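Local coordinates for protein glucosidase (Croceicoccus marinus, PDB 5Z3K) that probably hydrolyses O-glycosidic bonds, acting as a beta-glucosidase of glycoside hydrolase family 39, at residues V149-F154 and A189-G194; V219-L224 and Y253-T258; F357-G362 and I372-Y377; R442-R447 and G474-E479. All blocks are in the same frame, centred on the assembly; numbering follows the deposited sequence.

In the fold
Contact 1 joins two strands of the eight-stranded parallel barrel, and contact 2 joins the start of strand 223-229 to the loop leading into strand 259-266. Contacts 3 and 4 lie in the nine-stranded mixed sheet formed largely by the C-terminal part of the chain; along the sequence all four follow in numerical order. Contacts 1 and 2, with centres about 12 Å apart, meet where strand 191-197 runs beside strand 223-229. Contacts 3 and 4, centres about 10 Å apart, share the border between strands 369-376 and 474-482. Centres of contacts 1 and 3 lie about 32 Å apart. The chain thus completes its barrel before finishing the mixed sheet.

Contact 1. Residues V149-F154 and A189-G194; sequences VSHWEF and ALKVGG
Trp-152 and Leu-190 run alongside each other in the tightly packed half of this contact. The indole meets leucine at its edge, with Trp-152 NE1 4.0 Å from Leu-190 CD2, a methyl that also presses to 3.2 Å from Val-149 O. Val-149 CG1 covers one face of the indole. The chi1 of Trp-152 (-66°) puts CG beside the backbone N and, with chi2 near 84°, turns the NE1 edge toward Leu-190, where NE1 also makes a weak bond to Val-149 O. The indole and Leu-190 pack on Val-134 of helix 123-138 and Val-183 of helix 169-186, and Val-192 on Pro-220.

The other side is looser. Lys-191 lays its aliphatic root over a face of the imidazole, CB being 3.9 Å from the ring centroid of His-151, a CH-pi contact; beyond CG the lysine leads off toward solvent. Ser-150 OG, 2.7 Å from His-151 ND1 and in the ring plane, fixes the rotation of the imidazole. Nearby, a water donates to both Ser-150 O and Ala-189 O.

Between the two sides runs a ladder of backbone bonds, Trp-152 N giving to Lys-191 O at 2.8 Å and Phe-154 N to Gly-193 O at 2.9 Å. Glycine suits position 194 because a side chain would run into Phe-154 O, a buried oxygen whose near neighbour across the strands is Gly-194 CA. Glu-153 points to the same face as His-151 and is held by Arg-55, Thr-108, Ser-225 and Ser-263. Parallel strands 151-154 and 191-197, joined through helix 169-186, form a beta-alpha-beta crossover, the repeating unit of the TIM barrel.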
loop_
_atom_site.group_PDB
_atom_site.type_symbol
_atom_site.label_atom_id
_atom_site.label_comp_id
_atom_site.label_asym_id
_atom_site.label_seq_id
_atom_site.Cartn_x
_atom_site.Cartn_y
_atom_site.Cartn_z
ATOM N N VAL A 149 -5.866 2.681 16.198
ATOM C CA VAL A 149 -5.767 1.604 15.215
ATOM C C VAL A 149 -7.172 1.250 14.760
ATOM O O VAL A 149 -7.948 0.660 15.526
ATOM C CB VAL A 149 -5.051 0.370 15.788
ATOM C CG1 VAL A 149 -4.971 -0.730 14.749
ATOM C CG2 VAL A 149 -3.674 0.754 16.258
ATOM N N SER A 150 -7.491 1.566 13.500
ATOM C CA SER A 150 -8.826 1.332 12.973
ATOM C C SER A 150 -8.991 -0.035 12.324
ATOM O O SER A 150 -10.123 -0.518 12.206
ATOM C CB SER A 150 -9.177 2.411 11.944
ATOM O OG SER A 150 -8.303 2.332 10.830
ATOM N N HIS A 151 -7.900 -0.662 11.902
ATOM C CA HIS A 151 -7.939 -1.898 11.141
ATOM C C HIS A 151 -7.015 -2.918 11.785
ATOM O O HIS A 151 -5.866 -2.602 12.104
ATOM C CB HIS A 151 -7.517 -1.645 9.695
ATOM C CG HIS A 151 -8.566 -0.977 8.868
ATOM N ND1 HIS A 151 -8.966 0.326 9.086
ATOM C CD2 HIS A 151 -9.307 -1.430 7.827
ATOM C CE1 HIS A 151 -9.905 0.646 8.212
ATOM N NE2 HIS A 151 -10.128 -0.400 7.436
ATOM N N TRP A 152 -7.514 -4.139 11.965
ATOM C CA TRP A 152 -6.764 -5.220 12.591
ATOM C C TRP A 152 -6.727 -6.402 11.635
ATOM O O TRP A 152 -7.776 -6.961 11.279
ATOM C CB TRP A 152 -7.381 -5.589 13.946
ATOM C CG TRP A 152 -7.250 -4.468 14.937
ATOM C CD1 TRP A 152 -8.079 -3.391 15.075
ATOM C CD2 TRP A 152 -6.201 -4.286 15.893
ATOM N NE1 TRP A 152 -7.624 -2.564 16.080
ATOM C CE2 TRP A 152 -6.471 -3.093 16.594
ATOM C CE3 TRP A 152 -5.064 -5.025 16.235
ATOM C CZ2 TRP A 152 -5.649 -2.622 17.618
ATOM C CZ3 TRP A 152 -4.246 -4.551 17.256
ATOM C CH2 TRP A 152 -4.545 -3.359 17.930
ATOM N N GLU A 153 -5.524 -6.763 11.203
ATOM C CA GLU A 153 -5.323 -7.832 10.240
ATOM C C GLU A 153 -4.758 -9.051 10.947
ATOM O O GLU A 153 -3.773 -8.948 11.688
ATOM C CB GLU A 153 -4.368 -7.401 9.119
ATOM C CG GLU A 153 -4.134 -8.479 8.035
ATOM C CD GLU A 153 -3.150 -8.027 6.966
ATOM O OE1 GLU A 153 -3.313 -8.407 5.780
ATOM O OE2 GLU A 153 -2.213 -7.277 7.317
ATOM N N PHE A 154 -5.349 -10.205 10.688
ATOM C CA PHE A 154 -4.782 -11.467 11.144
ATOM C C PHE A 154 -4.196 -12.222 9.961
ATOM O O PHE A 154 -4.926 -12.613 9.046
ATOM C CB PHE A 154 -5.806 -12.354 11.851
ATOM C CG PHE A 154 -5.201 -13.645 12.347
ATOM C CD1 PHE A 154 -4.565 -13.695 13.578
ATOM C CD2 PHE A 154 -5.212 -14.785 11.556
ATOM C CE1 PHE A 154 -3.966 -14.875 14.030
ATOM C CE2 PHE A 154 -4.624 -15.969 11.996
ATOM C CZ PHE A 154 -3.989 -16.004 13.232
ATOM N N ALA A 189 -16.932 -1.078 16.095
ATOM C CA ALA A 189 -16.595 -0.216 14.966
ATOM C C ALA A 189 -15.239 -0.537 14.357
ATOM O O ALA A 189 -14.933 -0.040 13.268
ATOM C CB ALA A 189 -16.623 1.252 15.397
ATOM N N LEU A 190 -14.417 -1.339 15.027
ATOM C CA LEU A 190 -13.126 -1.703 14.467
ATOM C C LEU A 190 -13.303 -2.673 13.307
ATOM O O LEU A 190 -14.210 -3.507 13.294
ATOM C CB LEU A 190 -12.238 -2.325 15.540
ATOM C CG LEU A 190 -11.901 -1.423 16.726
ATOM C CD1 LEU A 190 -11.314 -2.256 17.852
ATOM C CD2 LEU A 190 -10.944 -0.294 16.317
ATOM N N LYS A 191 -12.429 -2.554 12.319
ATOM C CA LYS A 191 -12.445 -3.448 11.171
ATOM C C LYS A 191 -11.437 -4.562 11.407
ATOM O O LYS A 191 -10.299 -4.297 11.816
ATOM C CB LYS A 191 -12.119 -2.697 9.881
ATOM C CG LYS A 191 -13.042 -1.520 9.592
ATOM C CD LYS A 191 -14.505 -1.919 9.671
ATOM C CE LYS A 191 -15.409 -0.734 9.354
ATOM N NZ LYS A 191 -16.781 -0.915 9.901
ATOM N N VAL A 192 -11.862 -5.805 11.176
ATOM C CA VAL A 192 -10.986 -6.959 11.297
ATOM C C VAL A 192 -11.054 -7.739 9.993
ATOM O O VAL A 192 -12.098 -7.795 9.333
ATOM C CB VAL A 192 -11.355 -7.846 12.521
ATOM C CG1 VAL A 192 -12.707 -8.568 12.316
ATOM C CG2 VAL A 192 -10.219 -8.833 12.856
ATOM N N GLY A 193 -9.926 -8.319 9.607
ATOM C CA GLY A 193 -9.880 -9.067 8.369
ATOM C C GLY A 193 -8.575 -9.821 8.229
ATOM O O GLY A 193 -7.770 -9.892 9.156
ATOM N N GLY A 194 -8.388 -10.398 7.049
ATOM C CA GLY A 194 -7.278 -11.285 6.782
ATOM C C GLY A 194 -7.542 -11.977 5.465
ATOM O O GLY A 194 -8.462 -11.600 4.740
HETATM O O HOH W 1 -12.717 1.200 12.259
#

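Contact 2. Residues V219-L224 and Y253-T258; sequences VPLDFL and YGFTDT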
loop_
_atom_site.group_PDB
_atom_site.type_symbol
_atom_site.label_atom_id
_atom_site.label_comp_id
_atom_site.label_asym_id
_atom_site.label_seq_id
_atom_site.Cartn_x
_atom_site.Cartn_y
_atom_site.Cartn_z
ATOM N N VAL A 219 -18.125 -15.729 11.236
ATOM C CA VAL A 219 -17.029 -14.936 11.797
ATOM C C VAL A 219 -16.954 -13.603 11.055
ATOM O O VAL A 219 -17.061 -13.584 9.820
ATOM C CB VAL A 219 -15.698 -15.704 11.713
ATOM C CG1 VAL A 219 -14.553 -14.897 12.346
ATOM C CG2 VAL A 219 -15.829 -17.081 12.385
ATOM N N PRO A 220 -16.791 -12.472 11.747
ATOM C CA PRO A 220 -16.687 -11.187 11.035
ATOM C C PRO A 220 -15.498 -11.175 10.090
ATOM O O PRO A 220 -14.425 -11.686 10.409
ATOM C CB PRO A 220 -16.510 -10.163 12.161
ATOM C CG PRO A 220 -16.966 -10.848 13.402
ATOM C CD PRO A 220 -16.698 -12.307 13.206
ATOM N N LEU A 221 -15.696 -10.570 8.915
ATOM C CA LEU A 221 -14.642 -10.397 7.907
ATOM C C LEU A 221 -14.914 -9.051 7.243
ATOM O O LEU A 221 -15.623 -8.974 6.235
ATOM C CB LEU A 221 -14.619 -11.536 6.894
ATOM C CG LEU A 221 -13.522 -11.518 5.822
ATOM C CD1 LEU A 221 -12.183 -12.033 6.367
ATOM C CD2 LEU A 221 -13.952 -12.306 4.577
ATOM N N ASP A 222 -14.376 -7.989 7.839
ATOM C CA ASP A 222 -14.589 -6.650 7.295
ATOM C C ASP A 222 -13.774 -6.421 6.027
ATOM O O ASP A 222 -14.183 -5.640 5.156
ATOM C CB ASP A 222 -14.262 -5.612 8.369
ATOM C CG ASP A 222 -15.168 -5.734 9.585
ATOM O OD1 ASP A 222 -16.399 -5.707 9.409
ATOM O OD2 ASP A 222 -14.666 -5.871 10.716
ATOM N N PHE A 223 -12.638 -7.102 5.887
ATOM C CA PHE A 223 -11.846 -6.986 4.675
ATOM C C PHE A 223 -11.141 -8.304 4.409
ATOM O O PHE A 223 -10.790 -9.036 5.334
ATOM C CB PHE A 223 -10.823 -5.834 4.750
ATOM C CG PHE A 223 -9.831 -5.958 5.879
ATOM C CD1 PHE A 223 -8.650 -6.679 5.718
ATOM C CD2 PHE A 223 -10.061 -5.329 7.085
ATOM C CE1 PHE A 223 -7.717 -6.774 6.763
ATOM C CE2 PHE A 223 -9.139 -5.423 8.134
ATOM C CZ PHE A 223 -7.967 -6.151 7.969
ATOM N N LEU A 224 -10.966 -8.612 3.133
ATOM C CA LEU A 224 -10.156 -9.739 2.700
ATOM C C LEU A 224 -8.838 -9.172 2.190
ATOM O O LEU A 224 -8.829 -8.378 1.247
ATOM C CB LEU A 224 -10.882 -10.541 1.614
ATOM C CG LEU A 224 -10.429 -11.946 1.184
ATOM C CD1 LEU A 224 -9.142 -11.898 0.346
ATOM C CD2 LEU A 224 -10.299 -12.905 2.367
ATOM N N TYR A 253 -18.910 -16.097 -2.059
ATOM C CA TYR A 253 -19.216 -16.577 -0.718
ATOM C C TYR A 253 -20.173 -15.661 0.029
ATOM O O TYR A 253 -20.323 -15.807 1.246
ATOM C CB TYR A 253 -17.928 -16.765 0.089
ATOM C CG TYR A 253 -17.151 -17.983 -0.354
ATOM C CD1 TYR A 253 -16.330 -17.929 -1.469
ATOM C CD2 TYR A 253 -17.269 -19.194 0.319
ATOM C CE1 TYR A 253 -15.631 -19.037 -1.896
ATOM C CE2 TYR A 253 -16.569 -20.309 -0.099
ATOM C CZ TYR A 253 -15.754 -20.222 -1.212
ATOM O OH TYR A 253 -15.053 -21.320 -1.650
ATOM N N GLY A 254 -20.825 -14.737 -0.669
ATOM C CA GLY A 254 -21.807 -13.852 -0.074
ATOM C C GLY A 254 -21.250 -12.630 0.626
ATOM O O GLY A 254 -22.033 -11.842 1.176
ATOM N N PHE A 255 -19.935 -12.434 0.616
ATOM C CA PHE A 255 -19.309 -11.346 1.373
ATOM C C PHE A 255 -19.254 -10.064 0.533
ATOM O O PHE A 255 -18.199 -9.471 0.295
ATOM C CB PHE A 255 -17.916 -11.763 1.838
ATOM C CG PHE A 255 -17.912 -12.790 2.941
ATOM C CD1 PHE A 255 -18.262 -12.440 4.233
ATOM C CD2 PHE A 255 -17.533 -14.102 2.686
ATOM C CE1 PHE A 255 -18.246 -13.380 5.260
ATOM C CE2 PHE A 255 -17.517 -15.050 3.708
ATOM C CZ PHE A 255 -17.877 -14.682 4.994
ATOM N N THR A 256 -20.434 -9.615 0.105
ATOM C CA THR A 256 -20.503 -8.492 -0.821
ATOM C C THR A 256 -20.161 -7.161 -0.166
ATOM O O THR A 256 -19.771 -6.226 -0.873
ATOM C CB THR A 256 -21.889 -8.425 -1.462
ATOM O OG1 THR A 256 -22.892 -8.413 -0.441
ATOM C CG2 THR A 256 -22.108 -9.629 -2.356
ATOM N N ASP A 257 -20.285 -7.053 1.158
ATOM C CA ASP A 257 -19.940 -5.829 1.868
ATOM C C ASP A 257 -18.492 -5.799 2.331
ATOM O O ASP A 257 -18.042 -4.767 2.837
ATOM C CB ASP A 257 -20.848 -5.641 3.083
ATOM C CG ASP A 257 -22.262 -5.254 2.695
ATOM O OD1 ASP A 257 -22.430 -4.593 1.646
ATOM O OD2 ASP A 257 -23.201 -5.611 3.440
ATOM N N THR A 258 -17.769 -6.895 2.172
ATOM C CA THR A 258 -16.389 -6.987 2.622
ATOM C C THR A 258 -15.471 -6.241 1.661
ATOM O O THR A 258 -15.572 -6.405 0.441
ATOM C CB THR A 258 -15.979 -8.456 2.717
ATOM O OG1 THR A 258 -16.744 -9.106 3.748
ATOM C CG2 THR A 258 -14.500 -8.589 3.010
#
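Thr-258 grips the backbone of the other segment at Leu-221, where the start of one TIM-barrel strand, 223-229, meets the loop that leads from helix 238-252 into the next. Its hydroxyl donates to Leu-221 O at 2.7 Å, approaching almost straight on (C=O...OG1 angle 167°). The same side chain offers a methyl: CG2 sits 3.5 Å from Phe-223 CA and also touches Leu-221 CD2, so threonine serves a polar and an apolar neighbour at once.

Leu-221 crosses Thr-258 at about a right angle. With its CG opposite the backbone N (chi1 -177°), it reaches out to set CD2 4.2 Å from the ring centroid of Phe-255, directly over the middle of one face, a CH-pi contact. Farther out, Phe-210 and Tyr-176 press on Leu-221, while Val-214 and Val-250 pack against Phe-255. Asp-222 turns away from the loop, its OD2 bound by Val-192 N and paired with Lys-184.

The loop itself is shaped by a Schellman motif ending helix 238-252. Gly-254 takes its positive-phi place, with phi 83°. A type I turn follows, and Thr-258 N donates to Phe-255 O at 3.2 Å.

Contact 3. Residues F357-G362 and I372-Y377; sequences FAALAG and ILISNY
The phenyl ring of Phe-357 and the amide of Asn-376 stand almost perpendicular, their planes 80° apart. The amide carbon lies in the ring plane at its edge, and Asn-376 OD1 is 3.5 Å from Phe-357 CD1, so the partly negative oxygen faces the slightly positive rim of the ring. At the far end of the ring, Phe-357 CZ is 3.6 Å from Ile-374 CG2. Outside the pair, Tyr-421 meets Phe-357 edge-to-face.

These residues belong to a beta hairpin, strands 357-363 and 369-376, within the nine-stranded mixed sheet. In both Phe-357 and Asn-376, CG is opposite the backbone N (chi1 -167° in each), which extends the two groups from neighbouring strands across one another. Asparagine suits this spot because its ND2 also satisfies Leu-470 O and Tyr-421 O.

Along the same face, small residues oppose branched ones. Ala-361 CB rests 4.1 Å from Ile-372 CG1, and Ala-359 likewise faces Ile-374; the small alanine methyls let the isoleucine branches pack close, while Leu-9 and Val-11 of strand 6-13 touch residues on this face. The opposite face carries Leu-360 and Leu-373, both packed on helix 329-341, and Ser-375, whose OG is bound to Ala-282 O.

The backbones pair in antiparallel fashion. Ala-358 and Ser-375 form a hydrogen-bonded pair, with Ser-375 N to Ala-358 O at 2.8 Å, and Ala-359 with Ile-374 is the non-hydrogen-bonded pair that follows. Next along, Leu-360 N reaches Leu-373 O at 3.0 Å, and Leu-373 N returns a nearly linear bond to Leu-360 O at 2.8 Å.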
loop_
_atom_site.group_PDB
_atom_site.type_symbol
_atom_site.label_atom_id
_atom_site.label_comp_id
_atom_site.label_asym_id
_atom_site.label_seq_id
_atom_site.Cartn_x
_atom_site.Cartn_y
_atom_site.Cartn_z
ATOM N N PHE A 357 0.876 5.180 -20.220
ATOM C CA PHE A 357 0.839 6.643 -20.139
ATOM C C PHE A 357 -0.392 7.013 -19.319
ATOM O O PHE A 357 -1.468 7.296 -19.851
ATOM C CB PHE A 357 0.843 7.314 -21.511
ATOM C CG PHE A 357 1.115 8.794 -21.440
ATOM C CD1 PHE A 357 2.413 9.266 -21.305
ATOM C CD2 PHE A 357 0.070 9.710 -21.464
ATOM C CE1 PHE A 357 2.677 10.627 -21.211
ATOM C CE2 PHE A 357 0.323 11.078 -21.378
ATOM C CZ PHE A 357 1.628 11.539 -21.247
ATOM N N ALA A 358 -0.220 7.015 -18.001
ATOM C CA ALA A 358 -1.327 7.113 -17.055
ATOM C C ALA A 358 -1.407 8.521 -16.493
ATOM O O ALA A 358 -0.382 9.129 -16.185
ATOM C CB ALA A 358 -1.136 6.114 -15.916
ATOM N N ALA A 359 -2.625 9.034 -16.348
ATOM C CA ALA A 359 -2.808 10.387 -15.859
ATOM C C ALA A 359 -4.017 10.428 -14.936
ATOM O O ALA A 359 -4.980 9.674 -15.107
ATOM C CB ALA A 359 -2.964 11.380 -17.024
ATOM N N LEU A 360 -3.955 11.337 -13.964
ATOM C CA LEU A 360 -4.931 11.429 -12.891
ATOM C C LEU A 360 -4.976 12.874 -12.421
ATOM O O LEU A 360 -3.931 13.520 -12.289
ATOM C CB LEU A 360 -4.554 10.486 -11.733
ATOM C CG LEU A 360 -5.431 10.464 -10.480
ATOM C CD1 LEU A 360 -6.825 9.939 -10.775
ATOM C CD2 LEU A 360 -4.782 9.616 -9.377
ATOM N N ALA A 361 -6.179 13.387 -12.165
ATOM C CA ALA A 361 -6.315 14.786 -11.780
ATOM C C ALA A 361 -7.284 14.933 -10.615
ATOM O O ALA A 361 -8.278 14.210 -10.518
ATOM C CB ALA A 361 -6.795 15.641 -12.960
ATOM N N GLY A 362 -7.010 15.907 -9.749
ATOM C CA GLY A 362 -7.873 16.139 -8.604
ATOM C C GLY A 362 -7.648 17.524 -8.037
ATOM O O GLY A 362 -6.688 18.217 -8.386
ATOM N N ILE A 372 -2.256 17.456 -11.140
ATOM C CA ILE A 372 -2.345 16.597 -12.321
ATOM C C ILE A 372 -1.094 15.734 -12.360
ATOM O O ILE A 372 0.023 16.248 -12.518
ATOM C CB ILE A 372 -2.506 17.389 -13.628
ATOM C CG1 ILE A 372 -3.771 18.258 -13.601
ATOM C CG2 ILE A 372 -2.549 16.415 -14.803
ATOM C CD1 ILE A 372 -3.480 19.775 -13.553
ATOM N N LEU A 373 -1.279 14.430 -12.199
ATOM C CA LEU A 373 -0.195 13.465 -12.106
ATOM C C LEU A 373 -0.115 12.691 -13.411
ATOM O O LEU A 373 -1.139 12.223 -13.909
ATOM C CB LEU A 373 -0.447 12.507 -10.941
ATOM C CG LEU A 373 0.599 11.414 -10.760
ATOM C CD1 LEU A 373 1.905 12.031 -10.206
ATOM C CD2 LEU A 373 0.085 10.357 -9.823
ATOM N N ILE A 374 1.089 12.569 -13.966
ATOM C CA ILE A 374 1.316 11.903 -15.240
ATOM C C ILE A 374 2.498 10.960 -15.098
ATOM O O ILE A 374 3.586 11.386 -14.696
ATOM C CB ILE A 374 1.604 12.911 -16.371
ATOM C CG1 ILE A 374 0.495 13.958 -16.486
ATOM C CG2 ILE A 374 1.845 12.167 -17.691
ATOM C CD1 ILE A 374 0.914 15.178 -17.304
ATOM N N SER A 375 2.306 9.695 -15.463
ATOM C CA SER A 375 3.417 8.751 -15.536
ATOM C C SER A 375 3.519 8.212 -16.950
ATOM O O SER A 375 2.506 7.822 -17.543
ATOM C CB SER A 375 3.266 7.591 -14.551
ATOM O OG SER A 375 4.386 6.708 -14.640
ATOM N N ASN A 376 4.736 8.193 -17.478
ATOM C CA ASN A 376 5.038 7.609 -18.780
ATOM C C ASN A 376 5.857 6.348 -18.524
ATOM O O ASN A 376 7.078 6.413 -18.353
ATOM C CB ASN A 376 5.789 8.618 -19.658
ATOM C CG ASN A 376 5.853 8.189 -21.109
ATOM O OD1 ASN A 376 5.237 7.195 -21.500
ATOM N ND2 ASN A 376 6.586 8.941 -21.918
ATOM N N TYR A 377 5.179 5.203 -18.479
ATOM C CA TYR A 377 5.795 3.924 -18.155
ATOM C C TYR A 377 5.660 2.959 -19.326
ATOM O O TYR A 377 4.583 2.834 -19.914
ATOM C CB TYR A 377 5.154 3.293 -16.901
ATOM C CG TYR A 377 5.691 1.902 -16.656
ATOM C CD1 TYR A 377 6.917 1.720 -16.026
ATOM C CD2 TYR A 377 5.017 0.778 -17.116
ATOM C CE1 TYR A 377 7.433 0.463 -15.831
ATOM C CE2 TYR A 377 5.537 -0.490 -16.936
ATOM C CZ TYR A 377 6.750 -0.635 -16.292
ATOM O OH TYR A 377 7.272 -1.894 -16.095
#

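Contact 4. Residues R442-R447 and G474-E479; sequences RYRADR and GVELIE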
loop_
_atom_site.group_PDB
_atom_site.type_symbol
_atom_site.label_atom_id
_atom_site.label_comp_id
_atom_site.label_asym_id
_atom_site.label_seq_id
_atom_site.Cartn_x
_atom_site.Cartn_y
_atom_site.Cartn_z
ATOM N N ARG A 442 5.756 22.659 -11.405
ATOM C CA ARG A 442 5.967 21.325 -11.955
ATOM C C ARG A 442 7.048 20.600 -11.161
ATOM O O ARG A 442 8.120 21.165 -10.923
ATOM C CB ARG A 442 6.357 21.422 -13.432
ATOM C CG ARG A 442 7.019 20.187 -14.019
ATOM C CD ARG A 442 7.239 20.363 -15.539
ATOM N NE ARG A 442 8.463 21.090 -15.874
ATOM C CZ ARG A 442 9.596 20.519 -16.287
ATOM N NH1 ARG A 442 9.681 19.198 -16.408
ATOM N NH2 ARG A 442 10.648 21.274 -16.581
ATOM N N TYR A 443 6.759 19.351 -10.757
ATOM C CA TYR A 443 7.693 18.466 -10.065
ATOM C C TYR A 443 7.947 17.222 -10.910
ATOM O O TYR A 443 7.042 16.716 -11.578
ATOM C CB TYR A 443 7.162 18.021 -8.684
ATOM C CG TYR A 443 6.677 19.142 -7.803
ATOM C CD1 TYR A 443 5.405 19.672 -7.960
ATOM C CD2 TYR A 443 7.482 19.656 -6.792
ATOM C CE1 TYR A 443 4.952 20.700 -7.151
ATOM C CE2 TYR A 443 7.038 20.682 -5.981
ATOM C CZ TYR A 443 5.774 21.196 -6.165
ATOM O OH TYR A 443 5.324 22.210 -5.368
ATOM N N ARG A 444 9.177 16.702 -10.844
ATOM C CA ARG A 444 9.613 15.639 -11.745
ATOM C C ARG A 444 10.373 14.554 -10.999
ATOM O O ARG A 444 11.267 14.855 -10.207
ATOM C CB ARG A 444 10.519 16.215 -12.845
ATOM C CG ARG A 444 11.223 15.191 -13.695
ATOM C CD ARG A 444 10.232 14.459 -14.603
ATOM N NE ARG A 444 9.591 15.365 -15.555
ATOM C CZ ARG A 444 10.032 15.587 -16.791
ATOM N NH1 ARG A 444 11.126 14.977 -17.231
ATOM N NH2 ARG A 444 9.371 16.414 -17.596
ATOM N N ALA A 445 10.048 13.292 -11.277
ATOM C CA ALA A 445 10.840 12.161 -10.795
ATOM C C ALA A 445 11.219 11.320 -12.004
ATOM O O ALA A 445 10.347 10.767 -12.677
ATOM C CB ALA A 445 10.079 11.333 -9.758
ATOM N N ASP A 446 12.509 11.261 -12.311
ATOM C CA ASP A 446 12.965 10.498 -13.467
ATOM C C ASP A 446 14.449 10.189 -13.262
ATOM O O ASP A 446 14.957 10.275 -12.138
ATOM C CB ASP A 446 12.647 11.251 -14.777
ATOM C CG ASP A 446 13.413 12.557 -14.927
ATOM O OD1 ASP A 446 14.329 12.842 -14.126
ATOM O OD2 ASP A 446 13.107 13.302 -15.886
ATOM N N ARG A 447 15.141 9.815 -14.341
ATOM C CA ARG A 447 16.534 9.403 -14.209
ATOM C C ARG A 447 17.428 10.534 -13.722
ATOM O O ARG A 447 18.544 10.271 -13.248
ATOM C CB ARG A 447 17.052 8.860 -15.542
ATOM C CG ARG A 447 17.064 9.876 -16.668
ATOM C CD ARG A 447 17.998 9.439 -17.801
ATOM N NE ARG A 447 17.835 8.031 -18.181
ATOM C CZ ARG A 447 18.717 7.069 -17.910
ATOM N NH1 ARG A 447 19.830 7.350 -17.238
ATOM N NH2 ARG A 447 18.483 5.826 -18.303
ATOM N N GLY A 474 9.344 8.320 -16.590
ATOM C CA GLY A 474 9.308 9.598 -15.903
ATOM C C GLY A 474 7.928 9.854 -15.339
ATOM O O GLY A 474 6.921 9.351 -15.849
ATOM N N VAL A 475 7.895 10.637 -14.259
ATOM C CA VAL A 475 6.684 10.965 -13.518
ATOM C C VAL A 475 6.653 12.472 -13.300
ATOM O O VAL A 475 7.659 13.065 -12.891
ATOM C CB VAL A 475 6.621 10.218 -12.163
ATOM C CG1 VAL A 475 5.346 10.580 -11.401
ATOM C CG2 VAL A 475 6.703 8.705 -12.386
ATOM N N GLU A 476 5.533 13.098 -13.645
ATOM C CA GLU A 476 5.405 14.539 -13.485
ATOM C C GLU A 476 4.121 14.982 -12.788
ATOM O O GLU A 476 3.030 14.512 -13.109
ATOM C CB GLU A 476 5.520 15.235 -14.845
ATOM C CG GLU A 476 5.681 16.744 -14.758
ATOM C CD GLU A 476 6.625 17.290 -15.812
ATOM O OE1 GLU A 476 6.135 17.794 -16.845
ATOM O OE2 GLU A 476 7.853 17.215 -15.608
ATOM N N LEU A 477 4.268 15.891 -11.831
ATOM C CA LEU A 477 3.131 16.462 -11.118
ATOM C C LEU A 477 3.041 17.921 -11.511
ATOM O O LEU A 477 4.007 18.667 -11.343
ATOM C CB LEU A 477 3.277 16.337 -9.599
ATOM C CG LEU A 477 2.165 17.004 -8.786
ATOM C CD1 LEU A 477 0.843 16.295 -9.044
ATOM C CD2 LEU A 477 2.499 16.959 -7.282
ATOM N N ILE A 478 1.901 18.315 -12.051
ATOM C CA ILE A 478 1.614 19.705 -12.357
ATOM C C ILE A 478 0.681 20.205 -11.278
ATOM O O ILE A 478 -0.389 19.626 -11.061
ATOM C CB ILE A 478 0.973 19.865 -13.745
ATOM C CG1 ILE A 478 1.855 19.234 -14.823
ATOM C CG2 ILE A 478 0.650 21.343 -14.011
ATOM C CD1 ILE A 478 3.291 19.740 -14.827
ATOM N N GLU A 479 1.071 21.283 -10.610
ATOM C CA GLU A 479 0.284 21.848 -9.527
ATOM C C GLU A 479 -0.120 23.263 -9.911
ATOM O O GLU A 479 0.747 24.101 -10.179
ATOM C CB GLU A 479 1.086 21.851 -8.224
ATOM C CG GLU A 479 0.231 22.009 -7.003
ATOM C CD GLU A 479 0.963 21.568 -5.755
ATOM O OE1 GLU A 479 0.902 20.365 -5.403
ATOM O OE2 GLU A 479 1.628 22.434 -5.156
#
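Glu-476 OE2 is gripped by three nitrogens of two arginines. Arg-442 NH1 donates to it at 2.8 Å on the syn side, somewhat out of the carboxylate plane. Arg-444 comes side-on, presenting NE and NH2 together to that same oxygen from above the carboxylate plane; both bonds are refined very short, so their lengths are doubtful. The oxygen lies near the plane of each guanidinium, at its edge. Arg-444 reaches it by folding back on itself at chi2 (70°) and chi3, whereas Arg-442 bends at chi3 alone.

The network runs on: Arg-444 NH1 bonds Asp-446 OD2 at 2.9 Å, meeting it on the anti side, and Arg-442 NH2 pairs with Asp-455. Arg-444 NH2 also bonds Lys-469 O, and Glu-476 OE1 is taken by Tyr-424 OH. Such a buried carboxylate is probably kept ionised by the positive charges round it, and the shared anion probably allows the two guanidinium groups to lie close together.

Strands 438-446 and 474-482 are antiparallel neighbours in the nine-stranded mixed sheet, and 452-459 flanks the first of them. Tyr-443 pairs with Leu-477 through two backbone bonds, Tyr-443 N to Leu-477 O being 2.9 Å. Ala-445 and Val-475 make the next hydrogen-bonded pair.

The side chains of these two pairs occupy the face opposite the salt bridges. Tyr-443 CD1 touches Leu-477 CD2 at 4.0 Å, the two side chains lying alongside each other, and both pack on Leu-336 of helix 329-341. Glu-479 CB lies near the tyrosine ring edge, while its OE1 pairs with Arg-371. On the arginine face, Ile-478 CD1 rests 3.8 Å from Arg-442 CB, giving that arginine's aliphatic stem an apolar partner.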